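Fluoroacetyl-CoA thioesterase (PDB 3KUV) hydrolyses fluoroacetyl-CoA to fluoroacetate and CoA as a homodimeric hot dog-fold thioesterase, and so confers resistance to fluoroacetate. Local coordinates at residues B[65-70]-B[118-123]. The protein carries 1 engineered substitution. Numbering follows the deposited sequence.
Sequences EGSLGT and HERAVI. With ACT (acetate ion), chain C.
E65 sends its extended side chain obliquely across V122, with CD 3.8 Å from V122 CG1. Its carboxylate oxygen OE1 is hydrogen-bonded to the backbone N of E62. G66 and I123 form an antiparallel hydrogen-bonded pair: G66 N binds I123 O, and I123 N returns to G66 O, both at 2.9 Å. I123 CG1 lies against the backbone of G66.

S67 is in a non-hydrogen-bonded pair with V122, and its side chain reaches R120 instead. With chi1 at 67°, OG sits between the backbone N and the carbonyl carbon. R120 grips this one oxygen side-on, with NE and NH2 each 3.0 Å from S67 OG. The oxygen lies in the guanidinium plane. The R120 chain bends at chi3 (66°), which folds the group back over the neighbouring strand, so that L68 C lies over one of its faces. NH1 is salt-bridged to the active-site residue E50. Held by S67 through NE and NH2 and by E50 through NH1, the substrate-binding guanidinium probably has little freedom to turn.

L68 pairs with A121 through two backbone hydrogen bonds. Its side chain crosses that of I123 at about a right angle, with CD1 3.7 Å from I123 CG2. G69, which binds substrate and CoA, gives its N-H to the acetate oxygen O at 3.2 Å. That acetate is also hydrogen-bonded to OG of S42, an engineered residue, of the second subunit. T70 N binds E119 O at 2.9 Å, and T70 CG2 touches A121 CB at 3.8 Å.

Strand 65-75 is one of two edge strands of this chain's antiparallel sheet, next to strand 112-124. T70 makes backbone hydrogen bonds to the second subunit. Helix 42-57 packs on the face with S67 and R120. On the other face, L68 and I123 meet F36 of the second subunit. Strand 99-107 flanks 112-124 on its far side.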
loop_
_atom_site.group_PDB
_atom_site.type_symbol
_atom_site.label_atom_id
_atom_site.label_comp_id
_atom_site.label_asym_id
_atom_site.label_seq_id
_atom_site.Cartn_x
_atom_site.Cartn_y
_atom_site.Cartn_z
ATOM N N GLU B 65 20.025 -12.418 -4.269
ATOM C CA GLU B 65 18.871 -11.768 -4.959
ATOM C C GLU B 65 17.801 -11.479 -3.970
ATOM O O GLU B 65 17.666 -12.141 -2.933
ATOM C CB GLU B 65 18.325 -12.702 -6.028
ATOM C CG GLU B 65 19.216 -12.733 -7.302
ATOM C CD GLU B 65 18.771 -13.666 -8.390
ATOM O OE1 GLU B 65 17.931 -14.654 -8.221
ATOM O OE2 GLU B 65 19.218 -13.385 -9.550
ATOM N N GLY B 66 16.907 -10.520 -4.358
ATOM C CA GLY B 66 15.652 -10.293 -3.689
ATOM C C GLY B 66 14.729 -9.714 -4.764
ATOM O O GLY B 66 14.844 -10.112 -5.896
ATOM N N SER B 67 13.712 -8.951 -4.347
ATOM C CA SER B 67 12.744 -8.438 -5.338
ATOM C C SER B 67 12.133 -7.141 -4.873
ATOM O O SER B 67 12.166 -6.785 -3.668
ATOM C CB SER B 67 11.639 -9.515 -5.659
ATOM O OG SER B 67 10.848 -9.698 -4.442
ATOM N N LEU B 68 11.509 -6.459 -5.829
ATOM C CA LEU B 68 10.771 -5.233 -5.584
ATOM C C LEU B 68 9.362 -5.393 -6.135
ATOM O O LEU B 68 9.147 -6.132 -7.114
ATOM C CB LEU B 68 11.391 -4.068 -6.375
ATOM C CG LEU B 68 12.801 -3.652 -5.968
ATOM C CD1 LEU B 68 13.387 -2.733 -7.059
ATOM C CD2 LEU B 68 12.877 -3.038 -4.536
ATOM N N GLY B 69 8.387 -4.815 -5.465
ATOM C CA GLY B 69 7.052 -4.696 -6.061
ATOM C C GLY B 69 6.991 -3.638 -7.130
ATOM O O GLY B 69 7.495 -2.487 -6.873
ATOM N N THR B 70 6.517 -3.986 -8.328
ATOM C CA THR B 70 6.472 -3.019 -9.434
ATOM C C THR B 70 5.060 -2.573 -9.786
ATOM O O THR B 70 4.888 -1.553 -10.459
ATOM C CB THR B 70 7.124 -3.526 -10.702
ATOM O OG1 THR B 70 6.487 -4.766 -11.060
ATOM C CG2 THR B 70 8.634 -3.866 -10.417
ATOM N N HIS B 118 -0.717 -8.342 -8.497
ATOM C CA HIS B 118 0.550 -7.757 -7.986
ATOM C C HIS B 118 1.662 -8.278 -8.886
ATOM O O HIS B 118 1.688 -9.505 -9.238
ATOM C CB HIS B 118 0.815 -8.270 -6.570
ATOM C CG HIS B 118 2.095 -7.711 -5.986
ATOM N ND1 HIS B 118 3.062 -8.438 -5.299
ATOM C CD2 HIS B 118 2.551 -6.436 -6.044
ATOM C CE1 HIS B 118 4.035 -7.617 -4.910
ATOM N NE2 HIS B 118 3.745 -6.421 -5.350
ATOM N N GLU B 119 2.599 -7.425 -9.233
ATOM C CA GLU B 119 3.804 -7.866 -10.020
ATOM C C GLU B 119 5.039 -7.460 -9.268
ATOM O O GLU B 119 5.047 -6.431 -8.556
ATOM C CB GLU B 119 3.816 -7.164 -11.366
ATOM C CG GLU B 119 2.670 -7.695 -12.324
ATOM C CD GLU B 119 1.307 -7.167 -11.986
ATOM O OE1 GLU B 119 1.237 -5.975 -11.676
ATOM O OE2 GLU B 119 0.283 -7.860 -12.082
ATOM N N ARG B 120 6.078 -8.289 -9.437
ATOM C CA ARG B 120 7.375 -8.087 -8.809
ATOM C C ARG B 120 8.507 -8.266 -9.803
ATOM O O ARG B 120 8.340 -8.896 -10.819
ATOM C CB ARG B 120 7.590 -9.123 -7.705
ATOM C CG ARG B 120 6.459 -9.003 -6.605
ATOM C CD ARG B 120 6.791 -9.773 -5.328
ATOM N NE ARG B 120 7.932 -9.226 -4.602
ATOM C CZ ARG B 120 7.939 -8.081 -3.924
ATOM N NH1 ARG B 120 6.752 -7.430 -3.763
ATOM N NH2 ARG B 120 9.037 -7.547 -3.383
ATOM N N ALA B 121 9.671 -7.705 -9.493
ATOM C CA ALA B 121 10.864 -7.858 -10.283
ATOM C C ALA B 121 12.028 -8.355 -9.393
ATOM O O ALA B 121 12.283 -7.748 -8.334
ATOM C CB ALA B 121 11.289 -6.534 -10.930
ATOM N N VAL B 122 12.698 -9.412 -9.833
ATOM C CA VAL B 122 13.919 -9.896 -9.150
ATOM C C VAL B 122 15.078 -8.900 -9.348
ATOM O O VAL B 122 15.227 -8.300 -10.388
ATOM C CB VAL B 122 14.320 -11.237 -9.754
ATOM C CG1 VAL B 122 15.602 -11.737 -8.981
ATOM C CG2 VAL B 122 13.188 -12.283 -9.520
ATOM N N ILE B 123 15.778 -8.677 -8.248
ATOM C CA ILE B 123 16.902 -7.684 -8.217
ATOM C C ILE B 123 18.119 -8.352 -7.599
ATOM O O ILE B 123 17.999 -9.264 -6.769
ATOM C CB ILE B 123 16.586 -6.359 -7.511
ATOM C CG1 ILE B 123 16.139 -6.586 -6.066
ATOM C CG2 ILE B 123 15.578 -5.490 -8.333
ATOM C CD1 ILE B 123 16.213 -5.302 -5.248
HETATM C C ACT C . 8.644 -1.922 -2.147
HETATM O O ACT C . 8.114 -2.621 -3.173
HETATM O OXT ACT C . 8.054 -1.918 -0.987
HETATM C CH3 ACT C . 9.943 -1.179 -2.357
HETATM O O HOH W 1 7.743 -6.578 -12.597
#